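Local coordinates for twitching motility protein PilT (Aquifex aeolicus, PDB 2EWV) that drives the retraction of pili as a hexameric ATPase motor, probably coupling ATP hydrolysis to twitching motility, at residues 66-71 against 82-87; 74-79 against 98-103; 114-119 against 152-157; 169-174 against 211-216. All blocks are in the same frame, centred on the assembly; numbering follows the deposited sequence.

Contact 1: 66-71 against 82-87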
loop_
_atom_site.group_PDB
_atom_site.type_symbol
_atom_site.label_atom_id
_atom_site.label_comp_id
_atom_site.label_asym_id
_atom_site.label_seq_id
_atom_site.Cartn_x
_atom_site.Cartn_y
_atom_site.Cartn_z
ATOM N N SER A 66 37.024 -8.313 20.063
ATOM C CA SER A 66 37.849 -9.519 20.150
ATOM C C SER A 66 36.901 -10.710 20.161
ATOM O O SER A 66 37.214 -11.773 20.701
ATOM C CB SER A 66 38.695 -9.518 21.440
ATOM O OG SER A 66 37.914 -9.752 22.604
ATOM N N VAL A 67 35.735 -10.512 19.553
ATOM C CA VAL A 67 34.701 -11.526 19.495
ATOM C C VAL A 67 33.783 -11.273 18.311
ATOM O O VAL A 67 33.169 -12.197 17.782
ATOM C CB VAL A 67 33.859 -11.495 20.781
ATOM C CG1 VAL A 67 32.585 -12.263 20.588
ATOM C CG2 VAL A 67 34.642 -12.081 21.929
ATOM N N MET A 68 33.698 -10.018 17.887
ATOM C CA MET A 68 32.822 -9.651 16.781
ATOM C C MET A 68 33.406 -9.784 15.371
ATOM O O MET A 68 34.494 -9.277 15.080
ATOM C CB MET A 68 32.318 -8.225 16.999
ATOM C CG MET A 68 31.463 -8.078 18.234
ATOM S SD MET A 68 30.839 -6.424 18.382
ATOM C CE MET A 68 29.452 -6.502 17.284
ATOM N N SER A 69 32.668 -10.465 14.495
ATOM C CA SER A 69 33.096 -10.653 13.115
ATOM C C SER A 69 32.945 -9.335 12.362
ATOM O O SER A 69 33.553 -8.336 12.733
ATOM C CB SER A 69 32.257 -11.731 12.435
ATOM O OG SER A 69 32.648 -11.866 11.083
ATOM N N GLU A 70 32.143 -9.326 11.304
ATOM C CA GLU A 70 31.942 -8.100 10.545
ATOM C C GLU A 70 30.472 -7.876 10.282
ATOM O O GLU A 70 29.990 -6.748 10.312
ATOM C CB GLU A 70 32.699 -8.148 9.223
ATOM C CG GLU A 70 34.204 -8.008 9.370
ATOM C CD GLU A 70 34.609 -6.794 10.195
ATOM O OE1 GLU A 70 33.997 -5.712 10.026
ATOM O OE2 GLU A 70 35.553 -6.924 11.007
ATOM N N LYS A 71 29.760 -8.959 10.011
ATOM C CA LYS A 71 28.328 -8.876 9.781
ATOM C C LYS A 71 27.706 -8.545 11.140
ATOM O O LYS A 71 26.501 -8.314 11.253
ATOM C CB LYS A 71 27.820 -10.220 9.287
ATOM C CG LYS A 71 28.387 -11.388 10.086
ATOM C CD LYS A 71 27.485 -12.604 10.006
ATOM C CE LYS A 71 26.182 -12.367 10.770
ATOM N NZ LYS A 71 25.442 -11.144 10.327
ATOM N N VAL A 82 23.652 -5.981 18.868
ATOM C CA VAL A 82 23.811 -7.245 18.144
ATOM C C VAL A 82 23.579 -8.404 19.083
ATOM O O VAL A 82 24.042 -8.391 20.216
ATOM C CB VAL A 82 25.226 -7.465 17.568
ATOM C CG1 VAL A 82 25.303 -6.927 16.161
ATOM C CG2 VAL A 82 26.272 -6.835 18.475
ATOM N N ASP A 83 22.873 -9.414 18.599
ATOM C CA ASP A 83 22.615 -10.595 19.401
ATOM C C ASP A 83 23.240 -11.807 18.683
ATOM O O ASP A 83 22.722 -12.242 17.654
ATOM C CB ASP A 83 21.106 -10.773 19.569
ATOM C CG ASP A 83 20.756 -11.574 20.812
ATOM O OD1 ASP A 83 21.053 -11.087 21.927
ATOM O OD2 ASP A 83 20.196 -12.689 20.679
ATOM N N PHE A 84 24.343 -12.346 19.220
ATOM C CA PHE A 84 25.046 -13.481 18.594
ATOM C C PHE A 84 25.708 -14.463 19.550
ATOM O O PHE A 84 25.845 -14.192 20.740
ATOM C CB PHE A 84 26.127 -12.966 17.646
ATOM C CG PHE A 84 27.263 -12.259 18.344
ATOM C CD1 PHE A 84 28.406 -12.952 18.739
ATOM C CD2 PHE A 84 27.186 -10.894 18.611
ATOM C CE1 PHE A 84 29.456 -12.288 19.384
ATOM C CE2 PHE A 84 28.226 -10.225 19.254
ATOM C CZ PHE A 84 29.362 -10.922 19.642
ATOM N N SER A 85 26.145 -15.595 18.999
ATOM C CA SER A 85 26.807 -16.645 19.768
ATOM C C SER A 85 28.183 -16.927 19.180
ATOM O O SER A 85 28.360 -16.930 17.964
ATOM C CB SER A 85 25.987 -17.936 19.732
ATOM O OG SER A 85 24.610 -17.691 19.940
ATOM N N PHE A 86 29.151 -17.175 20.051
ATOM C CA PHE A 86 30.513 -17.463 19.618
ATOM C C PHE A 86 31.095 -18.547 20.518
ATOM O O PHE A 86 30.662 -18.700 21.658
ATOM C CB PHE A 86 31.369 -16.196 19.702
ATOM C CG PHE A 86 31.551 -15.676 21.104
ATOM C CD1 PHE A 86 32.521 -16.218 21.947
ATOM C CD2 PHE A 86 30.734 -14.661 21.593
ATOM C CE1 PHE A 86 32.677 -15.752 23.258
ATOM C CE2 PHE A 86 30.882 -14.185 22.904
ATOM C CZ PHE A 86 31.854 -14.733 23.738
ATOM N N GLY A 87 32.078 -19.286 20.008
ATOM C CA GLY A 87 32.680 -20.345 20.798
ATOM C C GLY A 87 34.165 -20.217 21.100
ATOM O O GLY A 87 34.965 -19.836 20.242
#
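Val67 and Met68, in the loop that follows helix 61-65, pack against Val82, Phe84 and Phe86, which project from one side of strand 81-87. That strand pairs with strand 93-99 in a two-stranded antiparallel sheet of the N-terminal domain, whose fold is PAS-like in PilT proteins, and Val67 and Met68 of the loop pack on the side chains of strand 81-87. The whole contact is apolar.

Carbon-to-ring contacts form the first group. CG1 of Val67 is held anti to the backbone N (chi1 165°), and this torsion sends it between the two aromatic rings. It stands over one face of Phe86, 28° from the ring normal, consistent with a CH-pi contact, although its closeness there is doubtful. The same methyl reaches Phe84 differently, at the ring edge and near its plane, with Val67 CG1 3.4 Å from Phe84 CE1. Met68 adds a third approach: its CG sits 3.8 Å from Phe84 CZ, and the two side chains cross at about a right angle. Beyond the segments, Phe84 also stacks with His72, and Ala96 and Val98 of strand 93-99 touch its side chain.

Aliphatic contact makes up the second group. The Met68 chain runs straight at chi2 and then bends at chi3 (82°), which turns its terminal methyl toward the start of the strand. There it meets Val82 tip to tip, beside Leu76 of the short helix 75-78, with Met68 CE lying 3.4 Å from Val82 CG2.

Contact 2: 74-79 against 98-103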
loop_
_atom_site.group_PDB
_atom_site.type_symbol
_atom_site.label_atom_id
_atom_site.label_comp_id
_atom_site.label_asym_id
_atom_site.label_seq_id
_atom_site.Cartn_x
_atom_site.Cartn_y
_atom_site.Cartn_z
ATOM N N GLN A 74 29.221 -4.365 12.078
ATOM C CA GLN A 74 28.513 -3.383 11.266
ATOM C C GLN A 74 27.053 -3.328 11.681
ATOM O O GLN A 74 26.389 -2.305 11.518
ATOM C CB GLN A 74 28.590 -3.742 9.784
ATOM C CG GLN A 74 27.955 -2.690 8.871
ATOM C CD GLN A 74 27.000 -3.283 7.836
ATOM O OE1 GLN A 74 26.517 -2.576 6.938
ATOM N NE2 GLN A 74 26.719 -4.583 7.960
ATOM N N LYS A 75 26.550 -4.442 12.202
ATOM C CA LYS A 75 25.168 -4.519 12.658
ATOM C C LYS A 75 25.010 -3.693 13.936
ATOM O O LYS A 75 23.934 -3.154 14.210
ATOM C CB LYS A 75 24.783 -5.979 12.921
ATOM C CG LYS A 75 23.895 -6.616 11.854
ATOM C CD LYS A 75 22.408 -6.275 12.057
ATOM C CE LYS A 75 21.497 -7.110 11.133
ATOM N NZ LYS A 75 20.035 -6.938 11.400
ATOM N N LEU A 76 26.086 -3.592 14.713
ATOM C CA LEU A 76 26.048 -2.823 15.950
ATOM C C LEU A 76 25.984 -1.349 15.602
ATOM O O LEU A 76 25.844 -0.497 16.478
ATOM C CB LEU A 76 27.297 -3.078 16.793
ATOM C CG LEU A 76 27.270 -2.376 18.153
ATOM C CD1 LEU A 76 26.280 -3.084 19.066
ATOM C CD2 LEU A 76 28.656 -2.374 18.766
ATOM N N GLU A 77 26.087 -1.060 14.309
ATOM C CA GLU A 77 26.056 0.312 13.823
ATOM C C GLU A 77 24.706 0.715 13.234
ATOM O O GLU A 77 24.248 1.841 13.453
ATOM C CB GLU A 77 27.160 0.527 12.788
ATOM C CG GLU A 77 28.557 0.238 13.312
ATOM C CD GLU A 77 28.796 0.843 14.674
ATOM O OE1 GLU A 77 28.625 2.072 14.831
ATOM O OE2 GLU A 77 29.156 0.081 15.591
ATOM N N GLU A 78 24.070 -0.184 12.485
ATOM C CA GLU A 78 22.765 0.134 11.910
ATOM C C GLU A 78 21.868 0.420 13.107
ATOM O O GLU A 78 21.268 1.494 13.202
ATOM C CB GLU A 78 22.230 -1.040 11.086
ATOM C CG GLU A 78 21.040 -0.674 10.208
ATOM C CD GLU A 78 20.922 -1.557 8.976
ATOM O OE1 GLU A 78 21.068 -2.794 9.113
ATOM O OE2 GLU A 78 20.673 -1.010 7.874
ATOM N N ASN A 79 21.783 -0.548 14.016
ATOM C CA ASN A 79 21.034 -0.375 15.258
ATOM C C ASN A 79 22.093 -0.548 16.347
ATOM O O ASN A 79 23.053 -1.293 16.164
ATOM C CB ASN A 79 19.883 -1.399 15.393
ATOM C CG ASN A 79 20.104 -2.675 14.575
ATOM O OD1 ASN A 79 20.378 -2.617 13.371
ATOM N ND2 ASN A 79 19.961 -3.835 15.228
ATOM N N VAL A 98 25.919 -7.184 22.535
ATOM C CA VAL A 98 26.587 -5.906 22.676
ATOM C C VAL A 98 25.617 -4.838 22.229
ATOM O O VAL A 98 24.786 -5.078 21.361
ATOM C CB VAL A 98 27.854 -5.849 21.800
ATOM C CG1 VAL A 98 28.717 -4.663 22.203
ATOM C CG2 VAL A 98 28.630 -7.158 21.931
ATOM N N PHE A 99 25.720 -3.657 22.827
ATOM C CA PHE A 99 24.828 -2.544 22.488
ATOM C C PHE A 99 25.434 -1.226 22.866
ATOM O O PHE A 99 26.261 -1.173 23.771
ATOM C CB PHE A 99 23.504 -2.670 23.249
ATOM C CG PHE A 99 23.689 -2.944 24.717
ATOM C CD1 PHE A 99 23.969 -4.232 25.157
ATOM C CD2 PHE A 99 23.640 -1.920 25.650
ATOM C CE1 PHE A 99 24.200 -4.507 26.501
ATOM C CE2 PHE A 99 23.872 -2.183 27.007
ATOM C CZ PHE A 99 24.152 -3.485 27.432
ATOM N N TYR A 100 25.014 -0.157 22.189
ATOM C CA TYR A 100 25.505 1.181 22.546
ATOM C C TYR A 100 24.719 1.546 23.772
ATOM O O TYR A 100 23.501 1.746 23.734
ATOM C CB TYR A 100 25.267 2.186 21.432
ATOM C CG TYR A 100 26.316 2.162 20.359
ATOM C CD1 TYR A 100 26.023 2.622 19.071
ATOM C CD2 TYR A 100 27.597 1.660 20.610
ATOM C CE1 TYR A 100 26.979 2.571 18.056
ATOM C CE2 TYR A 100 28.557 1.607 19.605
ATOM C CZ TYR A 100 28.243 2.057 18.336
ATOM O OH TYR A 100 29.191 1.962 17.345
ATOM N N GLN A 101 25.435 1.640 24.872
ATOM C CA GLN A 101 24.778 1.878 26.124
ATOM C C GLN A 101 24.524 3.328 26.431
ATOM O O GLN A 101 23.355 3.781 26.371
ATOM C CB GLN A 101 25.613 1.327 27.252
ATOM C CG GLN A 101 24.905 1.502 28.541
ATOM C CD GLN A 101 25.766 1.175 29.701
ATOM O OE1 GLN A 101 26.369 0.099 29.761
ATOM N NE2 GLN A 101 25.815 2.081 30.659
ATOM N N ARG A 102 25.563 4.068 26.842
ATOM C CA ARG A 102 25.297 5.469 27.150
ATOM C C ARG A 102 26.359 6.257 26.419
ATOM O O ARG A 102 27.121 7.075 26.948
ATOM C CB ARG A 102 25.369 5.624 28.653
ATOM C CG ARG A 102 25.721 6.951 29.234
ATOM C CD ARG A 102 25.300 6.932 30.700
ATOM N NE ARG A 102 26.347 6.701 31.707
ATOM C CZ ARG A 102 26.081 6.706 33.011
ATOM N NH1 ARG A 102 24.826 6.915 33.361
ATOM N NH2 ARG A 102 27.026 6.551 33.946
ATOM N N GLY A 103 26.374 5.984 25.134
ATOM C CA GLY A 103 27.287 6.656 24.229
ATOM C C GLY A 103 28.577 5.925 24.201
ATOM O O GLY A 103 29.585 6.531 23.913
#
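Tyr100 reaches from the end of strand 93-99 to Leu76 and Glu77 of the short helix 75-78, tying this helix to one strand of the antiparallel pair in the PAS-like N-terminal domain. Its side chain leaves CB with CG beside the backbone N (chi1 -83°), a turn that carries the ring in toward the helix. Leu76 CG lies over one ring face. On one flank, Tyr100 CE1 lies 3.6 Å from the backbone O of Leu76. On the other, Tyr100 CE2 is 4.1 Å from Leu76 CD2, a methyl that also stands 4.1 Å from Val98 CG1. The second branch of the leucine turns to the strand backbone, where Leu76 CD1 comes 3.4 Å from Val98 O.

At the tip, the phenol donates to a carboxylate. Glu77 starts away from the strand but folds back at chi2 (-45°), bringing its acid group to the hydroxyl with the carboxylate and ring planes 67° apart. At its backbone, Tyr100 O accepts a hydrogen bond from Arg189 of a neighbouring subunit. The hydroxyl sits before both oxygens, Glu77 OE2 lying as near as OE1, and the bond, assigned to OE1, uses that atom's syn lone pair, with Tyr100 OH 2.6 Å from Glu77 OE1.

Contact 3: 114-119 against 152-157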
loop_
_atom_site.group_PDB
_atom_site.type_symbol
_atom_site.label_atom_id
_atom_site.label_comp_id
_atom_site.label_asym_id
_atom_site.label_seq_id
_atom_site.Cartn_x
_atom_site.Cartn_y
_atom_site.Cartn_z
ATOM N N ALA A 114 26.951 -27.070 27.608
ATOM C CA ALA A 114 27.892 -27.969 26.942
ATOM C C ALA A 114 27.402 -29.423 27.002
ATOM O O ALA A 114 27.768 -30.251 26.160
ATOM C CB ALA A 114 29.279 -27.855 27.601
ATOM N N GLU A 115 26.559 -29.722 27.986
ATOM C CA GLU A 115 26.042 -31.076 28.157
ATOM C C GLU A 115 24.535 -31.202 28.298
ATOM O O GLU A 115 23.905 -30.413 28.995
ATOM C CB GLU A 115 26.670 -31.722 29.383
ATOM C CG GLU A 115 26.222 -33.158 29.581
ATOM C CD GLU A 115 26.696 -33.746 30.889
ATOM O OE1 GLU A 115 26.144 -33.367 31.950
ATOM O OE2 GLU A 115 27.628 -34.582 30.853
ATOM N N ILE A 116 23.972 -32.231 27.670
ATOM C CA ILE A 116 22.534 -32.490 27.730
ATOM C C ILE A 116 22.172 -33.471 28.849
ATOM O O ILE A 116 22.770 -34.539 28.966
ATOM C CB ILE A 116 22.027 -33.027 26.381
ATOM C CG1 ILE A 116 22.082 -31.898 25.348
ATOM C CG2 ILE A 116 20.616 -33.571 26.526
ATOM C CD1 ILE A 116 21.852 -32.328 23.935
ATOM N N PRO A 117 21.186 -33.110 29.690
ATOM C CA PRO A 117 20.683 -33.891 30.832
ATOM C C PRO A 117 20.043 -35.236 30.499
ATOM O O PRO A 117 19.348 -35.362 29.493
ATOM C CB PRO A 117 19.671 -32.945 31.475
ATOM C CG PRO A 117 20.169 -31.602 31.110
ATOM C CD PRO A 117 20.546 -31.785 29.666
ATOM N N GLU A 118 20.275 -36.235 31.350
ATOM C CA GLU A 118 19.677 -37.550 31.154
ATOM C C GLU A 118 18.187 -37.431 31.468
ATOM O O GLU A 118 17.814 -37.082 32.585
ATOM C CB GLU A 118 20.308 -38.598 32.083
ATOM C CG GLU A 118 21.511 -39.342 31.487
ATOM C CD GLU A 118 21.643 -40.784 32.000
ATOM O OE1 GLU A 118 20.599 -41.466 32.142
ATOM O OE2 GLU A 118 22.790 -41.236 32.238
ATOM N N PHE A 119 17.347 -37.717 30.477
ATOM C CA PHE A 119 15.893 -37.638 30.620
ATOM C C PHE A 119 15.372 -38.017 32.008
ATOM O O PHE A 119 14.357 -37.492 32.468
ATOM C CB PHE A 119 15.223 -38.510 29.563
ATOM C CG PHE A 119 13.749 -38.611 29.721
ATOM C CD1 PHE A 119 13.194 -39.564 30.565
ATOM C CD2 PHE A 119 12.906 -37.726 29.061
ATOM C CE1 PHE A 119 11.814 -39.640 30.747
ATOM C CE2 PHE A 119 11.527 -37.790 29.233
ATOM C CZ PHE A 119 10.979 -38.749 30.082
ATOM N N THR A 152 13.762 -30.279 28.314
ATOM C CA THR A 152 12.844 -31.390 28.073
ATOM C C THR A 152 12.924 -31.828 26.634
ATOM O O THR A 152 12.881 -33.019 26.356
ATOM C CB THR A 152 11.365 -31.035 28.359
ATOM O OG1 THR A 152 11.158 -30.892 29.769
ATOM C CG2 THR A 152 10.442 -32.138 27.843
ATOM N N ILE A 153 13.042 -30.868 25.717
ATOM C CA ILE A 153 13.123 -31.166 24.286
ATOM C C ILE A 153 14.435 -31.810 23.867
ATOM O O ILE A 153 14.432 -32.794 23.130
ATOM C CB ILE A 153 12.935 -29.908 23.424
ATOM C CG1 ILE A 153 11.549 -29.306 23.651
ATOM C CG2 ILE A 153 13.070 -30.274 21.951
ATOM C CD1 ILE A 153 10.420 -30.217 23.201
ATOM N N ALA A 154 15.552 -31.242 24.322
ATOM C CA ALA A 154 16.879 -31.767 23.988
ATOM C C ALA A 154 17.097 -33.165 24.570
ATOM O O ALA A 154 17.915 -33.933 24.057
ATOM C CB ALA A 154 17.965 -30.815 24.476
ATOM N N SER A 155 16.379 -33.494 25.644
ATOM C CA SER A 155 16.491 -34.822 26.246
ATOM C C SER A 155 15.721 -35.805 25.356
ATOM O O SER A 155 16.125 -36.955 25.178
ATOM C CB SER A 155 15.900 -34.842 27.667
ATOM O OG SER A 155 16.724 -34.174 28.597
ATOM N N MET A 156 14.610 -35.340 24.795
ATOM C CA MET A 156 13.786 -36.168 23.925
ATOM C C MET A 156 14.413 -36.337 22.550
ATOM O O MET A 156 14.477 -37.442 22.022
ATOM C CB MET A 156 12.380 -35.565 23.819
ATOM C CG MET A 156 11.529 -35.849 25.060
ATOM S SD MET A 156 9.893 -35.090 25.079
ATOM C CE MET A 156 8.981 -36.144 23.960
ATOM N N ILE A 157 14.885 -35.235 21.978
ATOM C CA ILE A 157 15.520 -35.292 20.675
ATOM C C ILE A 157 16.806 -36.094 20.779
ATOM O O ILE A 157 17.179 -36.766 19.825
ATOM C CB ILE A 157 15.841 -33.886 20.125
ATOM C CG1 ILE A 157 14.584 -33.003 20.157
ATOM C CG2 ILE A 157 16.347 -34.001 18.691
ATOM C CD1 ILE A 157 13.499 -33.380 19.154
#
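Ser155 turns its OG anti to the carbonyl carbon (chi1 -73°), which aims the hydroxyl off helix 149-163 at the Pro117 carbonyl, while Ile116 places CG2 anti to its N, which leaves that methyl against the Ala154 carbonyl. The hydroxyl donates to the proline, with Ser155 OG 3.0 Å from Pro117 O. The C=O...donor angle is 134° and the donor stands 40° above the carbonyl plane, so the bond does not follow a lone pair. Thr151 O, one turn earlier, is a weak further acceptor, so the hydrogen is probably shared or alternates between the two.

Packing contacts flank this bond. Ile116 CG2 rests 3.7 Å from the backbone O of Ala154, and the other branch of the isoleucine makes an apolar contact, Ile116 CD1 lying 4.2 Å from Ala154 CB. Further along the loop, Phe119 presents its ring edge to the serine methylene: Ser155 CB lies near the ring plane, and Phe119 CB is 4.2 Å from Ser155 CB. The phenylalanine is also packed by Val128 and Leu129 of helix 128-131.

The loop lies against a helix whose first residues, Lys149, Ser150 and Thr151, line the ADP pocket, and the Pro117 side chain is about 6 Å from the nucleotide. This is the surround of a P-loop (Walker A) strand-loop-helix, with loop 114-119, probably part of the connection between the domains, passing alongside the nucleotide-binding helix.

Contact 4: 169-174 against 211-216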
loop_
_atom_site.group_PDB
_atom_site.type_symbol
_atom_site.label_atom_id
_atom_site.label_comp_id
_atom_site.label_asym_id
_atom_site.label_seq_id
_atom_site.Cartn_x
_atom_site.Cartn_y
_atom_site.Cartn_z
ATOM N N ILE A 169 16.378 -32.807 12.059
ATOM C CA ILE A 169 16.597 -31.409 11.692
ATOM C C ILE A 169 15.967 -30.412 12.712
ATOM O O ILE A 169 14.772 -30.475 13.019
ATOM C CB ILE A 169 16.047 -31.188 10.246
ATOM C CG1 ILE A 169 16.658 -29.943 9.617
ATOM C CG2 ILE A 169 14.522 -31.138 10.269
ATOM C CD1 ILE A 169 16.394 -29.888 8.146
ATOM N N THR A 170 16.778 -29.509 13.254
ATOM C CA THR A 170 16.263 -28.543 14.218
ATOM C C THR A 170 16.444 -27.103 13.746
ATOM O O THR A 170 17.521 -26.725 13.295
ATOM C CB THR A 170 16.953 -28.680 15.612
ATOM O OG1 THR A 170 18.326 -28.291 15.507
ATOM C CG2 THR A 170 16.880 -30.107 16.125
ATOM N N ILE A 171 15.380 -26.308 13.852
ATOM C CA ILE A 171 15.402 -24.885 13.469
ATOM C C ILE A 171 15.349 -24.080 14.777
ATOM O O ILE A 171 14.275 -23.905 15.362
ATOM C CB ILE A 171 14.165 -24.492 12.582
ATOM C CG1 ILE A 171 13.929 -25.528 11.476
ATOM C CG2 ILE A 171 14.414 -23.145 11.924
ATOM C CD1 ILE A 171 12.561 -25.434 10.860
ATOM N N GLU A 172 16.502 -23.589 15.230
ATOM C CA GLU A 172 16.569 -22.852 16.491
ATOM C C GLU A 172 16.891 -21.348 16.453
ATOM O O GLU A 172 17.422 -20.831 15.466
ATOM C CB GLU A 172 17.579 -23.530 17.406
ATOM C CG GLU A 172 17.228 -24.923 17.828
ATOM C CD GLU A 172 18.224 -25.433 18.834
ATOM O OE1 GLU A 172 18.378 -24.791 19.894
ATOM O OE2 GLU A 172 18.868 -26.466 18.563
ATOM N N ASP A 173 16.579 -20.661 17.555
ATOM C CA ASP A 173 16.844 -19.223 17.703
ATOM C C ASP A 173 16.951 -18.803 19.171
ATOM O O ASP A 173 15.957 -18.408 19.782
ATOM C CB ASP A 173 15.744 -18.404 17.015
ATOM C CG ASP A 173 15.855 -16.906 17.302
ATOM O OD1 ASP A 173 16.987 -16.371 17.257
ATOM O OD2 ASP A 173 14.806 -16.267 17.556
ATOM N N PRO A 174 18.155 -18.882 19.764
ATOM C CA PRO A 174 19.429 -19.335 19.205
ATOM C C PRO A 174 19.647 -20.812 19.534
ATOM O O PRO A 174 18.980 -21.363 20.411
ATOM C CB PRO A 174 20.420 -18.461 19.937
ATOM C CG PRO A 174 19.864 -18.523 21.325
ATOM C CD PRO A 174 18.371 -18.321 21.109
ATOM N N ASP A 211 13.799 -36.731 9.218
ATOM C CA ASP A 211 12.916 -37.683 9.877
ATOM C C ASP A 211 12.107 -37.004 10.983
ATOM O O ASP A 211 10.933 -37.340 11.199
ATOM C CB ASP A 211 13.743 -38.828 10.477
ATOM C CG ASP A 211 14.059 -39.931 9.476
ATOM O OD1 ASP A 211 13.185 -40.797 9.228
ATOM O OD2 ASP A 211 15.187 -39.932 8.942
ATOM N N VAL A 212 12.743 -36.054 11.678
ATOM C CA VAL A 212 12.118 -35.312 12.783
ATOM C C VAL A 212 12.428 -33.832 12.597
ATOM O O VAL A 212 13.578 -33.475 12.373
ATOM C CB VAL A 212 12.697 -35.749 14.178
ATOM C CG1 VAL A 212 12.045 -34.963 15.280
ATOM C CG2 VAL A 212 12.495 -37.243 14.413
ATOM N N ILE A 213 11.419 -32.970 12.678
ATOM C CA ILE A 213 11.656 -31.527 12.534
ATOM C C ILE A 213 11.492 -30.844 13.886
ATOM O O ILE A 213 10.738 -31.317 14.722
ATOM C CB ILE A 213 10.663 -30.868 11.566
ATOM C CG1 ILE A 213 10.614 -31.636 10.257
ATOM C CG2 ILE A 213 11.082 -29.430 11.304
ATOM C CD1 ILE A 213 9.714 -30.997 9.263
ATOM N N PHE A 214 12.187 -29.734 14.109
ATOM C CA PHE A 214 12.055 -29.044 15.387
ATOM C C PHE A 214 12.027 -27.521 15.304
ATOM O O PHE A 214 13.041 -26.915 14.967
ATOM C CB PHE A 214 13.180 -29.467 16.330
ATOM C CG PHE A 214 13.248 -28.654 17.598
ATOM C CD1 PHE A 214 12.141 -28.539 18.432
ATOM C CD2 PHE A 214 14.426 -28.009 17.963
ATOM C CE1 PHE A 214 12.211 -27.793 19.611
ATOM C CE2 PHE A 214 14.501 -27.262 19.141
ATOM C CZ PHE A 214 13.394 -27.156 19.965
ATOM N N VAL A 215 10.875 -26.910 15.612
ATOM C CA VAL A 215 10.739 -25.439 15.614
ATOM C C VAL A 215 10.838 -24.911 17.040
ATOM O O VAL A 215 9.967 -25.167 17.875
ATOM C CB VAL A 215 9.395 -24.944 15.019
ATOM C CG1 VAL A 215 9.507 -24.813 13.512
ATOM C CG2 VAL A 215 8.281 -25.893 15.392
ATOM N N GLY A 216 11.907 -24.167 17.303
ATOM C CA GLY A 216 12.139 -23.628 18.628
ATOM C C GLY A 216 11.008 -22.785 19.161
ATOM O O GLY A 216 10.738 -22.795 20.362
#
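Backbone pairs, Ile169 with Val212 and Ile171 with Phe214 and Gly216, join two parallel strands, 169-172 and 212-215, whose axes approach to 4.6 Å and run within 6° of each other. Ile169 N donates to Val212 O at 2.9 Å, and Ile171 N to Phe214 O at 2.7 Å. Just past the strand, Gly216 N returns a bond to Ile171 O at 3.1 Å; all three are nearly straight.

Side chains form the next shell. On one face, Ile171 and Val215 lie side by side and point the same way, Ile171 CD1 being 4.1 Å from Val215 CG1, while Ile169 CG2 is 3.9 Å from Ile213 CG1. On the other face, Phe214 has CG anti to its N (chi1 171°), which lays the ring beside Thr170 and Glu172. Thr170 CB meets the edge of the Phe214 ring, 3.5 Å from Phe214 CD2, and Glu172 CG reaches Phe214 CE2 at 3.8 Å. The amide N of Gly216 passes over the centre of the same ring.

Outward, Leu202 of helix 199-205 touches both Ile171 and Val215, and Phe238 of strand 236-239 packs on Phe214. The Glu172 carboxylate is fixed by Glu176 N and Gln188 NE2, and Asp211 makes a salt bridge to Arg41 of another subunit. Strands 167-172 and 212-215 are neighbours in the parallel part of a RecA-like P-loop NTPase sheet, where strand 212-215 probably corresponds to the Walker B strand.

Overall arrangement
Following the chain from the N terminus, contact 1 (66-71 with 82-87) closes a short loop, and contact 2 (74-79 with 98-103) opens inside it and ends beyond it, so the two cross. They meet where Val82 packs on Lys75 and Leu76, and both tie the surrounding loop and helix to the sheet of strands 81-87 and 93-99. Contacts 3 and 4 then follow in series, in the nucleotide-binding core; contact 3 spans 114-157 and contact 4 spans 169-216. Ile153 CG2 touches Phe214 CE1, joining helix to sheet. Between the two halves, Ser85 of contact 1 packs lightly on Pro174 of contact 4.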